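Local coordinates for protein putative enoyl-CoA hydratase/isomerase (Bordetella parapertussis, PDB 3ISA) that probably acts on acyl-CoA thioesters as a hydratase or isomerase of the crotonase family, though its substrate and reaction are not established, at residues W18-S23 against D41-A46; P52-A57 against S99-L104; K121-T126 against I174-D179; R146-V151 against D214-A219. All blocks are in the same frame, centred on the assembly; numbering follows the deposited sequence.

Interaction 1. Residues W18-S23 against D41-A46; sequences WTFTLS and DGVDAA
Trp18 and Phe20 set their rings against helix residues Gly42 to Ala46 through matching first torsions. In both, CG lies anti to the carbonyl carbon (chi1 -75° in Trp18, -64° in Phe20). The indole lays one face over the methyl of Ala46, a CH-pi contact with CB 4.1 Å from the centroid of the six-membered ring. CB sits toward the rim, nearest Trp18 CE3. The edge of the same ring meets Ala45, with Trp18 CH2 3.9 Å from Ala45 CB. This joins the first strand and the helix of the beta-alpha-beta unit 17-22, 33-48 and 53-58, and the two run antiparallel with axes 10.4 Å apart. Phe20 comes edge-on to the helix backbone. Its CE1 lies 3.6 Å from Gly42 C. Gly42 has no side chain, and the ring lies directly against its backbone. Phe20 CZ also reaches Val43 CG2 at 4.3 Å. No hydrogen bond crosses the contact. Beyond it, the Phe20 ring meets Phe56 of the next strand with the planes about 10° apart.

Interaction 2. Residues P52-A57 against S99-L104; sequences PLLVFA and SLTLAL
Leu53 and Leu100 lie side by side on one face of the sheet and point the same way, with Leu53 CD1 3.9 Å from Leu100 CG. Both have CG anti to the backbone N (chi1 173° and 179°). Leu53 CD1 also reaches across to Leu102 CB at 4.0 Å. Further along this face Val55 CG1 meets Leu104 CD1 obliquely at 4.1 Å. Helix 186-197 packs on these leucines. The other face carries Leu54, Phe56, Thr101 and Ala103. There Leu54 CG rests on Ser99 CB at 3.6 Å, while Ser99 OG bonds to the carbonyl of Val51. Helix 33-48 touches Leu54, Phe56 and Ser99. Five backbone hydrogen bonds fix the register, from Leu100 N to Pro52 O at one end to Leu104 N to Phe56 O at the other. Leu54 and Phe56 both donate and accept, bonding to residues before and after their partners. That alternation is the mark of parallel strands, here neighbours within the main sheet of a crotonase-like fold.

Interaction 3. Residues K121-T126 against I174-D179; sequences KWRYCT and IGFVRD
Arg178 and Trp122 make the main stacking contact. The guanidinium lies flat on the indole, with planes 8° apart and centres 3.8 Å apart. This is also a cation-pi contact, with Arg178 CZ over the five-membered ring. A bend at chi3 (93°) turns the end of Arg178 onto the indole. Its CB meanwhile lies over the face of Tyr124, a CH-pi contact 4.0 Å from the ring centroid.

Side-chain hydrogen bonds hold both arginines. Arg178 NE donates to Tyr124 OH at 2.8 Å, in the guanidinium plane. Arg123 is modelled in two conformers, so its bonds, described for one of them, are less certain. In that conformer Arg123 NE donates to Phe176 O at 2.7 Å, and Arg123 NH1 to Gly175 O at 3.3 Å. Both carbonyls lie at the guanidinium edge, near its plane. Arg123 NH1 also forms a salt bridge with Asp154 of a second subunit. A water accepts from Arg178 NH2.

In the backbone, Arg178 N donates to Arg123 O at 2.7 Å. Cys125 N to Asp179 O is weak at 3.5 Å. Among apolar contacts, Val177 CG1 packs on Cys125 SG at 3.9 Å.

Gly175, with positive phi, ends the preceding helix in a Schellman motif. The loop that follows leads into short strand 179-180, which borders strand 122-125 at the edge of the crotonase-like main sheet.

Interaction 4. Residues R146-V151 against D214-A219; sequences RFRDIV and DDHDDA
His216 NE2 donates to Asp149 OD2 across the contact. The modelled separation is 2.4 Å, very short, so its exact length is doubtful. The carboxylate oxygen lies at the imidazole edge, near the ring plane, and the two planes are turned 66° apart. The other carboxylate oxygen, Asp149 OD1, is gripped side-on by Arg148. Arg148 NH2 reaches it at 3.0 Å and Arg148 NE at 3.2 Å, both from the same face of the carboxylate. The bend at chi3 of Arg148 (67°) folds the guanidinium back to its neighbour. On the far side of the imidazole, ND1 bonds to Asp220. His216 also takes the N-cap position of helix 217-229 and is the middle residue of an Asx turn, in which Asp215 OD1 accepts from Asp217 N at 3.0 Å.

A water joins Arg146 NH1 to Asp217 OD1, while Arg146 is also salt-bridged to Glu88. Packing is light: Arg146 CG lies 4.2 Å from His216 CE1. Asp214 OD2 comes within 3.5 Å of Asp149 OD2. With acids at both of its ring nitrogens, His216 would probably favour the protonated form. Arg148, and the imidazole if protonated, would probably ease the repulsion between the two carboxylates.

In the fold
Interactions 1, 2 and 3 follow one another along the chain and across one mixed sheet, in which strands 17-22, 53-58, 100-105, 122-125 and 179-180 are successive neighbours. Interactions 1 and 2 have centres about 9 Å apart. Interaction 1 joins the first strand and helix of a beta-alpha-beta unit, and interaction 2 takes up its second strand, 53-58. Interaction 3 lies about 13 Å from interaction 2, centre to centre, joined where strand 100-105 pairs with strand 122-125. Interaction 4 is about 17 Å from interaction 3, centre to centre. Their segments alternate along the chain, and Phe147 meets Phe176 between them. Interaction 4 lies at the surface, where helix 144-151 meets the turn leading into helix 217-229. Interactions 3 and 4 both border other subunits.

Interaction 1. Residues W18-S23 against D41-A46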
loop_
_atom_site.group_PDB
_atom_site.type_symbol
_atom_site.label_atom_id
_atom_site.label_comp_id
_atom_site.label_asym_id
_atom_site.label_seq_id
_atom_site.Cartn_x
_atom_site.Cartn_y
_atom_site.Cartn_z
ATOM N N TRP D 18 -14.701 -32.052 -3.695
ATOM C CA TRP D 18 -14.030 -32.934 -2.748
ATOM C C TRP D 18 -14.542 -32.586 -1.365
ATOM O O TRP D 18 -14.664 -31.402 -1.016
ATOM C CB TRP D 18 -12.510 -32.752 -2.756
ATOM C CG TRP D 18 -11.797 -33.342 -3.933
ATOM C CD1 TRP D 18 -12.338 -33.754 -5.124
ATOM C CD2 TRP D 18 -10.386 -33.557 -4.033
ATOM N NE1 TRP D 18 -11.341 -34.224 -5.957
ATOM C CE2 TRP D 18 -10.134 -34.113 -5.313
ATOM C CE3 TRP D 18 -9.309 -33.345 -3.159
ATOM C CZ2 TRP D 18 -8.841 -34.438 -5.752
ATOM C CZ3 TRP D 18 -8.016 -33.665 -3.597
ATOM C CH2 TRP D 18 -7.795 -34.216 -4.881
ATOM N N THR D 19 -14.861 -33.610 -0.585
ATOM C CA THR D 19 -15.280 -33.402 0.785
ATOM C C THR D 19 -14.177 -33.879 1.732
ATOM O O THR D 19 -13.774 -35.051 1.718
ATOM C CB THR D 19 -16.620 -34.119 1.074
ATOM O OG1 THR D 19 -17.604 -33.654 0.147
ATOM C CG2 THR D 19 -17.090 -33.871 2.524
ATOM N N PHE D 20 -13.704 -32.943 2.542
ATOM C CA PHE D 20 -12.689 -33.179 3.552
ATOM C C PHE D 20 -13.369 -33.356 4.906
ATOM O O PHE D 20 -13.825 -32.385 5.516
ATOM C CB PHE D 20 -11.737 -31.979 3.633
ATOM C CG PHE D 20 -10.938 -31.737 2.376
ATOM C CD1 PHE D 20 -9.683 -32.313 2.216
ATOM C CD2 PHE D 20 -11.432 -30.916 1.371
ATOM C CE1 PHE D 20 -8.927 -32.093 1.055
ATOM C CE2 PHE D 20 -10.688 -30.682 0.197
ATOM C CZ PHE D 20 -9.421 -31.272 0.045
ATOM N N THR D 21 -13.436 -34.594 5.377
ATOM C CA THR D 21 -14.041 -34.859 6.664
ATOM C C THR D 21 -12.946 -35.053 7.710
ATOM O O THR D 21 -12.192 -36.033 7.659
ATOM C CB THR D 21 -15.001 -36.089 6.609
ATOM O OG1 THR D 21 -16.005 -35.872 5.619
ATOM C CG2 THR D 21 -15.653 -36.335 7.976
ATOM N N LEU D 22 -12.846 -34.100 8.646
ATOM C CA LEU D 22 -11.958 -34.241 9.789
ATOM C C LEU D 22 -12.472 -35.424 10.589
ATOM O O LEU D 22 -13.655 -35.477 10.922
ATOM C CB LEU D 22 -11.938 -32.974 10.649
ATOM C CG LEU D 22 -11.102 -31.806 10.085
ATOM C CD1 LEU D 22 -11.664 -31.245 8.772
ATOM C CD2 LEU D 22 -10.998 -30.692 11.121
ATOM N N SER D 23 -11.579 -36.376 10.848
ATOM C CA SER D 23 -11.983 -37.695 11.305
ATOM C C SER D 23 -11.192 -38.141 12.529
ATOM O O SER D 23 -10.550 -39.196 12.546
ATOM C CB SER D 23 -11.858 -38.697 10.156
ATOM O OG SER D 23 -12.761 -38.381 9.110
ATOM N N ASP D 41 -1.849 -31.308 2.310
ATOM C CA ASP D 41 -1.676 -32.186 1.155
ATOM C C ASP D 41 -2.944 -32.292 0.299
ATOM O O ASP D 41 -2.880 -32.148 -0.931
ATOM C CB ASP D 41 -1.195 -33.565 1.619
ATOM C CG ASP D 41 0.258 -33.551 2.097
ATOM O OD1 ASP D 41 0.960 -32.530 1.888
ATOM O OD2 ASP D 41 0.709 -34.559 2.676
ATOM N N GLY D 42 -4.092 -32.519 0.956
ATOM C CA GLY D 42 -5.381 -32.638 0.274
ATOM C C GLY D 42 -5.796 -31.367 -0.455
ATOM O O GLY D 42 -6.229 -31.422 -1.611
ATOM N N VAL D 43 -5.679 -30.227 0.231
ATOM C CA VAL D 43 -5.969 -28.910 -0.365
ATOM C C VAL D 43 -5.051 -28.610 -1.565
ATOM O O VAL D 43 -5.533 -28.179 -2.617
ATOM C CB VAL D 43 -5.958 -27.773 0.710
ATOM C CG1 VAL D 43 -6.042 -26.430 0.059
ATOM C CG2 VAL D 43 -7.162 -27.963 1.682
ATOM N N ASP D 44 -3.751 -28.867 -1.414
ATOM C CA ASP D 44 -2.789 -28.687 -2.520
ATOM C C ASP D 44 -3.132 -29.560 -3.733
ATOM O O ASP D 44 -3.049 -29.091 -4.868
ATOM C CB ASP D 44 -1.351 -28.970 -2.074
ATOM C CG ASP D 44 -0.787 -27.893 -1.154
ATOM O OD1 ASP D 44 -1.452 -26.862 -0.912
ATOM O OD2 ASP D 44 0.340 -28.081 -0.651
ATOM N N ALA D 45 -3.536 -30.810 -3.486
ATOM C CA ALA D 45 -3.913 -31.735 -4.553
ATOM C C ALA D 45 -5.172 -31.245 -5.269
ATOM O O ALA D 45 -5.234 -31.269 -6.492
ATOM C CB ALA D 45 -4.117 -33.135 -3.989
ATOM N N ALA D 46 -6.159 -30.777 -4.500
ATOM C CA ALA D 46 -7.379 -30.203 -5.072
ATOM C C ALA D 46 -7.111 -28.959 -5.943
ATOM O O ALA D 46 -7.778 -28.776 -6.970
ATOM C CB ALA D 46 -8.379 -29.889 -3.983
#

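Interaction 2. Residues P52-A57 against S99-L104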
loop_
_atom_site.group_PDB
_atom_site.type_symbol
_atom_site.label_atom_id
_atom_site.label_comp_id
_atom_site.label_asym_id
_atom_site.label_seq_id
_atom_site.Cartn_x
_atom_site.Cartn_y
_atom_site.Cartn_z
ATOM N N PRO D 52 -13.716 -27.797 -8.327
ATOM C CA PRO D 52 -14.577 -26.601 -8.215
ATOM C C PRO D 52 -14.977 -26.242 -6.785
ATOM O O PRO D 52 -14.944 -25.050 -6.405
ATOM C CB PRO D 52 -15.808 -26.975 -9.048
ATOM C CG PRO D 52 -15.315 -28.048 -10.005
ATOM C CD PRO D 52 -14.346 -28.847 -9.157
ATOM N N LEU D 53 -15.319 -27.259 -5.993
ATOM C CA LEU D 53 -15.802 -27.047 -4.632
ATOM C C LEU D 53 -15.054 -27.917 -3.617
ATOM O O LEU D 53 -14.940 -29.145 -3.791
ATOM C CB LEU D 53 -17.302 -27.363 -4.546
ATOM C CG LEU D 53 -17.910 -27.336 -3.139
ATOM C CD1 LEU D 53 -18.013 -25.894 -2.600
ATOM C CD2 LEU D 53 -19.288 -28.006 -3.125
ATOM N N LEU D 54 -14.544 -27.285 -2.569
ATOM C CA LEU D 54 -14.022 -28.008 -1.407
ATOM C C LEU D 54 -15.011 -27.894 -0.274
ATOM O O LEU D 54 -15.390 -26.777 0.135
ATOM C CB LEU D 54 -12.677 -27.424 -0.944
ATOM C CG LEU D 54 -11.639 -27.155 -2.033
ATOM C CD1 LEU D 54 -10.307 -26.667 -1.433
ATOM C CD2 LEU D 54 -11.440 -28.386 -2.919
ATOM N N VAL D 55 -15.422 -29.048 0.243
ATOM C CA VAL D 55 -16.327 -29.106 1.393
ATOM C C VAL D 55 -15.560 -29.556 2.650
ATOM O O VAL D 55 -14.791 -30.532 2.615
ATOM C CB VAL D 55 -17.536 -30.055 1.133
ATOM C CG1 VAL D 55 -18.451 -30.131 2.364
ATOM C CG2 VAL D 55 -18.308 -29.622 -0.111
ATOM N N PHE D 56 -15.743 -28.823 3.748
ATOM C CA PHE D 56 -15.147 -29.180 5.034
ATOM C C PHE D 56 -16.197 -29.530 6.093
ATOM O O PHE D 56 -17.106 -28.747 6.371
ATOM C CB PHE D 56 -14.256 -28.049 5.542
ATOM C CG PHE D 56 -13.070 -27.782 4.654
ATOM C CD1 PHE D 56 -11.851 -28.416 4.908
ATOM C CD2 PHE D 56 -13.173 -26.912 3.563
ATOM C CE1 PHE D 56 -10.757 -28.191 4.096
ATOM C CE2 PHE D 56 -12.062 -26.671 2.728
ATOM C CZ PHE D 56 -10.856 -27.317 3.007
ATOM N N ALA D 57 -16.036 -30.703 6.701
ATOM C CA ALA D 57 -16.981 -31.174 7.715
ATOM C C ALA D 57 -16.233 -31.950 8.783
ATOM O O ALA D 57 -15.073 -32.293 8.602
ATOM C CB ALA D 57 -18.065 -32.036 7.073
ATOM N N SER D 99 -10.789 -22.700 -5.629
ATOM C CA SER D 99 -12.060 -23.432 -5.491
ATOM C C SER D 99 -13.023 -22.610 -4.651
ATOM O O SER D 99 -12.598 -21.878 -3.761
ATOM C CB SER D 99 -11.856 -24.757 -4.766
ATOM O OG SER D 99 -10.854 -25.564 -5.367
ATOM N N LEU D 100 -14.323 -22.749 -4.903
ATOM C CA LEU D 100 -15.315 -22.326 -3.907
ATOM C C LEU D 100 -15.112 -23.235 -2.683
ATOM O O LEU D 100 -14.762 -24.415 -2.826
ATOM C CB LEU D 100 -16.738 -22.487 -4.436
ATOM C CG LEU D 100 -17.889 -22.109 -3.487
ATOM C CD1 LEU D 100 -17.744 -20.619 -3.037
ATOM C CD2 LEU D 100 -19.231 -22.353 -4.140
ATOM N N THR D 101 -15.307 -22.690 -1.486
ATOM C CA THR D 101 -15.148 -23.484 -0.258
ATOM C C THR D 101 -16.403 -23.381 0.596
ATOM O O THR D 101 -17.000 -22.299 0.708
ATOM C CB THR D 101 -13.921 -23.025 0.536
ATOM O OG1 THR D 101 -14.040 -21.617 0.809
ATOM C CG2 THR D 101 -12.629 -23.289 -0.301
ATOM N N LEU D 102 -16.792 -24.513 1.182
ATOM C CA LEU D 102 -17.990 -24.629 1.995
ATOM C C LEU D 102 -17.654 -25.349 3.299
ATOM O O LEU D 102 -17.071 -26.440 3.294
ATOM C CB LEU D 102 -19.093 -25.388 1.223
ATOM C CG LEU D 102 -20.341 -25.911 1.975
ATOM C CD1 LEU D 102 -21.148 -24.764 2.517
ATOM C CD2 LEU D 102 -21.225 -26.754 1.069
ATOM N N ALA D 103 -18.048 -24.764 4.418
ATOM C CA ALA D 103 -17.832 -25.411 5.700
ATOM C C ALA D 103 -19.174 -25.640 6.385
ATOM O O ALA D 103 -20.075 -24.814 6.283
ATOM C CB ALA D 103 -16.921 -24.593 6.569
ATOM N N LEU D 104 -19.278 -26.761 7.085
ATOM C CA LEU D 104 -20.511 -27.170 7.729
ATOM C C LEU D 104 -20.178 -27.566 9.158
ATOM O O LEU D 104 -19.537 -28.600 9.389
ATOM C CB LEU D 104 -21.131 -28.350 6.971
ATOM C CG LEU D 104 -21.539 -28.124 5.510
ATOM C CD1 LEU D 104 -21.712 -29.472 4.799
ATOM C CD2 LEU D 104 -22.787 -27.266 5.385
#

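Interaction 3. Residues K121-T126 against I174-D179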
loop_
_atom_site.group_PDB
_atom_site.type_symbol
_atom_site.label_atom_id
_atom_site.label_comp_id
_atom_site.label_asym_id
_atom_site.label_seq_id
_atom_site.Cartn_x
_atom_site.Cartn_y
_atom_site.Cartn_z
ATOM N N LYS D 121 -15.722 -19.861 2.313
ATOM C CA LYS D 121 -16.543 -18.767 1.799
ATOM C C LYS D 121 -18.025 -18.935 2.129
ATOM O O LYS D 121 -18.678 -17.962 2.514
ATOM C CB LYS D 121 -16.350 -18.613 0.296
ATOM C CG LYS D 121 -14.906 -18.239 -0.145
ATOM C CD LYS D 121 -14.519 -16.816 0.316
ATOM C CE LYS D 121 -12.986 -16.587 0.349
ATOM N NZ LYS D 121 -12.292 -17.270 1.514
ATOM N N TRP D 122 -18.554 -20.148 1.952
ATOM C CA TRP D 122 -19.944 -20.465 2.340
ATOM C C TRP D 122 -19.894 -21.169 3.693
ATOM O O TRP D 122 -19.231 -22.201 3.845
ATOM C CB TRP D 122 -20.627 -21.342 1.277
ATOM C CG TRP D 122 -21.009 -20.662 -0.026
ATOM C CD1 TRP D 122 -20.419 -19.564 -0.600
ATOM C CD2 TRP D 122 -22.061 -21.056 -0.915
ATOM N NE1 TRP D 122 -21.046 -19.254 -1.789
ATOM C CE2 TRP D 122 -22.052 -20.158 -2.006
ATOM C CE3 TRP D 122 -23.013 -22.086 -0.895
ATOM C CZ2 TRP D 122 -22.964 -20.255 -3.062
ATOM C CZ3 TRP D 122 -23.925 -22.176 -1.948
ATOM C CH2 TRP D 122 -23.878 -21.276 -3.018
ATOM N N ARG D 123 -20.557 -20.599 4.695
ATOM C CA ARG D 123 -20.458 -21.128 6.047
ATOM C C ARG D 123 -21.845 -21.348 6.634
ATOM O O ARG D 123 -22.650 -20.418 6.694
ATOM C CB ARG D 123 -19.648 -20.179 6.941
ATOM C CG ARG D 123 -18.267 -19.831 6.408
ATOM C CD ARG D 123 -17.571 -18.776 7.268
ATOM N NE ARG D 123 -18.234 -17.473 7.222
ATOM C CZ ARG D 123 -18.104 -16.581 6.236
ATOM N NH1 ARG D 123 -18.761 -15.421 6.292
ATOM N NH2 ARG D 123 -17.322 -16.838 5.190
ATOM N N TYR D 124 -22.106 -22.585 7.054
ATOM C CA TYR D 124 -23.393 -22.954 7.651
ATOM C C TYR D 124 -23.135 -23.696 8.949
ATOM O O TYR D 124 -22.107 -24.363 9.099
ATOM C CB TYR D 124 -24.199 -23.858 6.706
ATOM C CG TYR D 124 -24.701 -23.182 5.449
ATOM C CD1 TYR D 124 -25.954 -22.560 5.420
ATOM C CD2 TYR D 124 -23.942 -23.189 4.280
ATOM C CE1 TYR D 124 -26.424 -21.947 4.263
ATOM C CE2 TYR D 124 -24.397 -22.576 3.122
ATOM C CZ TYR D 124 -25.642 -21.961 3.120
ATOM O OH TYR D 124 -26.097 -21.353 1.977
ATOM N N CYS D 125 -24.066 -23.595 9.894
ATOM C CA CYS D 125 -23.965 -24.415 11.092
ATOM C C CYS D 125 -25.338 -24.896 11.564
ATOM O O CYS D 125 -26.357 -24.372 11.126
ATOM C CB CYS D 125 -23.224 -23.678 12.211
ATOM S SG CYS D 125 -24.113 -22.282 12.936
ATOM N N THR D 126 -25.347 -25.900 12.433
ATOM C CA THR D 126 -26.574 -26.357 13.086
ATOM C C THR D 126 -27.039 -25.287 14.091
ATOM O O THR D 126 -26.208 -24.547 14.619
ATOM C CB THR D 126 -26.373 -27.715 13.811
ATOM O OG1 THR D 126 -25.251 -27.639 14.705
ATOM C CG2 THR D 126 -26.192 -28.857 12.809
ATOM N N ILE D 174 -24.160 -11.583 13.083
ATOM C CA ILE D 174 -22.935 -10.877 12.721
ATOM C C ILE D 174 -22.382 -11.248 11.331
ATOM O O ILE D 174 -21.359 -10.700 10.899
ATOM C CB ILE D 174 -21.861 -11.034 13.830
ATOM C CG1 ILE D 174 -21.354 -12.481 13.892
ATOM C CG2 ILE D 174 -22.437 -10.591 15.182
ATOM C CD1 ILE D 174 -20.360 -12.758 15.021
ATOM N N GLY D 175 -23.060 -12.167 10.636
ATOM C CA GLY D 175 -22.668 -12.573 9.283
ATOM C C GLY D 175 -21.546 -13.604 9.241
ATOM O O GLY D 175 -20.943 -13.830 8.185
ATOM N N PHE D 176 -21.280 -14.238 10.383
ATOM C CA PHE D 176 -20.291 -15.311 10.454
ATOM C C PHE D 176 -20.798 -16.594 9.768
ATOM O O PHE D 176 -20.007 -17.368 9.234
ATOM C CB PHE D 176 -19.834 -15.560 11.903
ATOM C CG PHE D 176 -18.614 -16.453 12.014
ATOM C CD1 PHE D 176 -17.411 -16.095 11.403
ATOM C CD2 PHE D 176 -18.669 -17.641 12.722
ATOM C CE1 PHE D 176 -16.284 -16.929 11.495
ATOM C CE2 PHE D 176 -17.552 -18.486 12.817
ATOM C CZ PHE D 176 -16.357 -18.127 12.201
ATOM N N VAL D 177 -22.113 -16.826 9.795
ATOM C CA VAL D 177 -22.707 -17.927 9.012
ATOM C C VAL D 177 -23.754 -17.374 8.044
ATOM O O VAL D 177 -24.384 -16.346 8.327
ATOM C CB VAL D 177 -23.282 -19.095 9.890
ATOM C CG1 VAL D 177 -22.174 -19.767 10.705
ATOM C CG2 VAL D 177 -24.398 -18.629 10.810
ATOM N N ARG D 178 -23.899 -18.032 6.893
ATOM C CA ARG D 178 -24.921 -17.680 5.899
ATOM C C ARG D 178 -26.289 -17.918 6.494
ATOM O O ARG D 178 -27.193 -17.092 6.366
ATOM C CB ARG D 178 -24.796 -18.562 4.660
ATOM C CG ARG D 178 -23.962 -17.981 3.573
ATOM C CD ARG D 178 -23.580 -19.045 2.553
ATOM N NE ARG D 178 -24.512 -19.128 1.424
ATOM C CZ ARG D 178 -24.420 -18.398 0.312
ATOM N NH1 ARG D 178 -25.310 -18.553 -0.663
ATOM N NH2 ARG D 178 -23.442 -17.511 0.173
ATOM N N ASP D 179 -26.415 -19.064 7.148
ATOM C CA ASP D 179 -27.653 -19.477 7.762
ATOM C C ASP D 179 -27.385 -20.651 8.669
ATOM O O ASP D 179 -26.302 -21.255 8.641
ATOM C CB ASP D 179 -28.693 -19.867 6.702
ATOM C CG ASP D 179 -30.096 -19.408 7.075
ATOM O OD1 ASP D 179 -30.567 -19.738 8.192
ATOM O OD2 ASP D 179 -30.717 -18.702 6.252
HETATM O O HOH W 1 -21.722 -16.603 1.734
#

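Interaction 4. Residues R146-V151 against D214-A219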
loop_
_atom_site.group_PDB
_atom_site.type_symbol
_atom_site.label_atom_id
_atom_site.label_comp_id
_atom_site.label_asym_id
_atom_site.label_seq_id
_atom_site.Cartn_x
_atom_site.Cartn_y
_atom_site.Cartn_z
ATOM N N ARG D 146 -8.754 -12.049 9.456
ATOM C CA ARG D 146 -9.794 -12.737 8.666
ATOM C C ARG D 146 -11.130 -12.711 9.373
ATOM O O ARG D 146 -12.174 -12.479 8.733
ATOM C CB ARG D 146 -9.397 -14.171 8.287
ATOM C CG ARG D 146 -8.360 -14.229 7.127
ATOM C CD ARG D 146 -8.065 -15.688 6.636
ATOM N NE ARG D 146 -7.652 -16.535 7.756
ATOM C CZ ARG D 146 -6.402 -16.678 8.200
ATOM N NH1 ARG D 146 -5.372 -16.090 7.591
ATOM N NH2 ARG D 146 -6.177 -17.453 9.247
ATOM N N PHE D 147 -11.118 -12.922 10.684
ATOM C CA PHE D 147 -12.367 -12.836 11.429
ATOM C C PHE D 147 -12.918 -11.402 11.404
ATOM O O PHE D 147 -14.111 -11.203 11.162
ATOM C CB PHE D 147 -12.202 -13.381 12.840
ATOM C CG PHE D 147 -13.488 -13.434 13.629
ATOM C CD1 PHE D 147 -14.509 -14.310 13.266
ATOM C CD2 PHE D 147 -13.660 -12.614 14.748
ATOM C CE1 PHE D 147 -15.698 -14.357 14.005
ATOM C CE2 PHE D 147 -14.824 -12.659 15.495
ATOM C CZ PHE D 147 -15.845 -13.526 15.125
ATOM N N ARG D 148 -12.030 -10.419 11.563
ATOM C CA ARG D 148 -12.372 -9.004 11.419
ATOM C C ARG D 148 -13.042 -8.667 10.071
ATOM O O ARG D 148 -14.077 -7.999 10.042
ATOM C CB ARG D 148 -11.128 -8.137 11.624
ATOM C CG ARG D 148 -11.374 -6.637 11.419
ATOM C CD ARG D 148 -10.074 -5.973 11.054
ATOM N NE ARG D 148 -9.592 -6.392 9.741
ATOM C CZ ARG D 148 -8.381 -6.096 9.276
ATOM N NH1 ARG D 148 -7.536 -5.382 10.023
ATOM N NH2 ARG D 148 -8.014 -6.503 8.065
ATOM N N ASP D 149 -12.469 -9.171 8.978
ATOM C CA ASP D 149 -12.953 -8.930 7.615
ATOM C C ASP D 149 -14.382 -9.419 7.405
ATOM O O ASP D 149 -15.127 -8.828 6.623
ATOM C CB ASP D 149 -12.022 -9.577 6.595
ATOM C CG ASP D 149 -10.698 -8.834 6.448
ATOM O OD1 ASP D 149 -10.508 -7.753 7.044
ATOM O OD2 ASP D 149 -9.839 -9.319 5.703
ATOM N N ILE D 150 -14.744 -10.480 8.125
ATOM C CA ILE D 150 -16.083 -11.058 8.052
ATOM C C ILE D 150 -17.100 -10.247 8.879
ATOM O O ILE D 150 -18.120 -9.810 8.342
ATOM C CB ILE D 150 -16.078 -12.527 8.515
ATOM C CG1 ILE D 150 -15.261 -13.402 7.551
ATOM C CG2 ILE D 150 -17.529 -13.078 8.705
ATOM C CD1 ILE D 150 -14.860 -14.778 8.159
ATOM N N VAL D 151 -16.815 -10.058 10.169
ATOM C CA VAL D 151 -17.794 -9.527 11.118
ATOM C C VAL D 151 -17.640 -8.026 11.429
ATOM O O VAL D 151 -18.492 -7.453 12.104
ATOM C CB VAL D 151 -17.790 -10.327 12.462
ATOM C CG1 VAL D 151 -18.073 -11.828 12.237
ATOM C CG2 VAL D 151 -16.461 -10.114 13.209
ATOM N N ASP D 214 -9.520 -9.733 0.232
ATOM C CA ASP D 214 -8.613 -8.803 0.922
ATOM C C ASP D 214 -7.381 -9.615 1.353
ATOM O O ASP D 214 -7.427 -10.331 2.358
ATOM C CB ASP D 214 -9.313 -8.202 2.160
ATOM C CG ASP D 214 -8.536 -7.047 2.788
ATOM O OD1 ASP D 214 -7.440 -6.707 2.288
ATOM O OD2 ASP D 214 -9.038 -6.470 3.783
ATOM N N ASP D 215 -6.292 -9.510 0.602
ATOM C CA ASP D 215 -5.105 -10.290 0.903
ATOM C C ASP D 215 -4.212 -9.557 1.922
ATOM O O ASP D 215 -3.557 -8.573 1.586
ATOM C CB ASP D 215 -4.354 -10.611 -0.399
ATOM C CG ASP D 215 -3.015 -11.296 -0.174
ATOM O OD1 ASP D 215 -2.740 -11.774 0.948
ATOM O OD2 ASP D 215 -2.221 -11.357 -1.139
ATOM N N HIS D 216 -4.207 -10.045 3.160
ATOM C CA HIS D 216 -3.209 -9.623 4.162
ATOM C C HIS D 216 -2.471 -10.844 4.735
ATOM O O HIS D 216 -2.215 -10.915 5.944
ATOM C CB HIS D 216 -3.841 -8.745 5.262
ATOM C CG HIS D 216 -5.238 -9.142 5.614
ATOM N ND1 HIS D 216 -5.527 -10.279 6.334
ATOM C CD2 HIS D 216 -6.429 -8.576 5.309
ATOM C CE1 HIS D 216 -6.837 -10.399 6.457
ATOM N NE2 HIS D 216 -7.407 -9.375 5.852
ATOM N N ASP D 217 -2.117 -11.783 3.848
ATOM C CA ASP D 217 -1.474 -13.054 4.222
ATOM C C ASP D 217 -0.144 -12.851 4.980
ATOM O O ASP D 217 0.090 -13.482 6.007
ATOM C CB ASP D 217 -1.258 -13.960 2.987
ATOM C CG ASP D 217 -2.557 -14.616 2.484
ATOM O OD1 ASP D 217 -3.576 -14.612 3.200
ATOM O OD2 ASP D 217 -2.547 -15.175 1.364
ATOM N N ASP D 218 0.713 -11.968 4.467
ATOM C CA ASP D 218 2.012 -11.740 5.105
ATOM C C ASP D 218 1.872 -11.122 6.486
ATOM O O ASP D 218 2.490 -11.594 7.433
ATOM C CB ASP D 218 2.913 -10.891 4.218
ATOM C CG ASP D 218 3.508 -11.683 3.065
ATOM O OD1 ASP D 218 3.218 -12.886 2.944
ATOM O OD2 ASP D 218 4.267 -11.094 2.273
ATOM N N ALA D 219 1.019 -10.109 6.604
ATOM C CA ALA D 219 0.706 -9.527 7.908
ATOM C C ALA D 219 0.162 -10.572 8.881
ATOM O O ALA D 219 0.572 -10.596 10.044
ATOM C CB ALA D 219 -0.267 -8.353 7.755
HETATM O O HOH W 2 -5.079 -14.125 5.431
#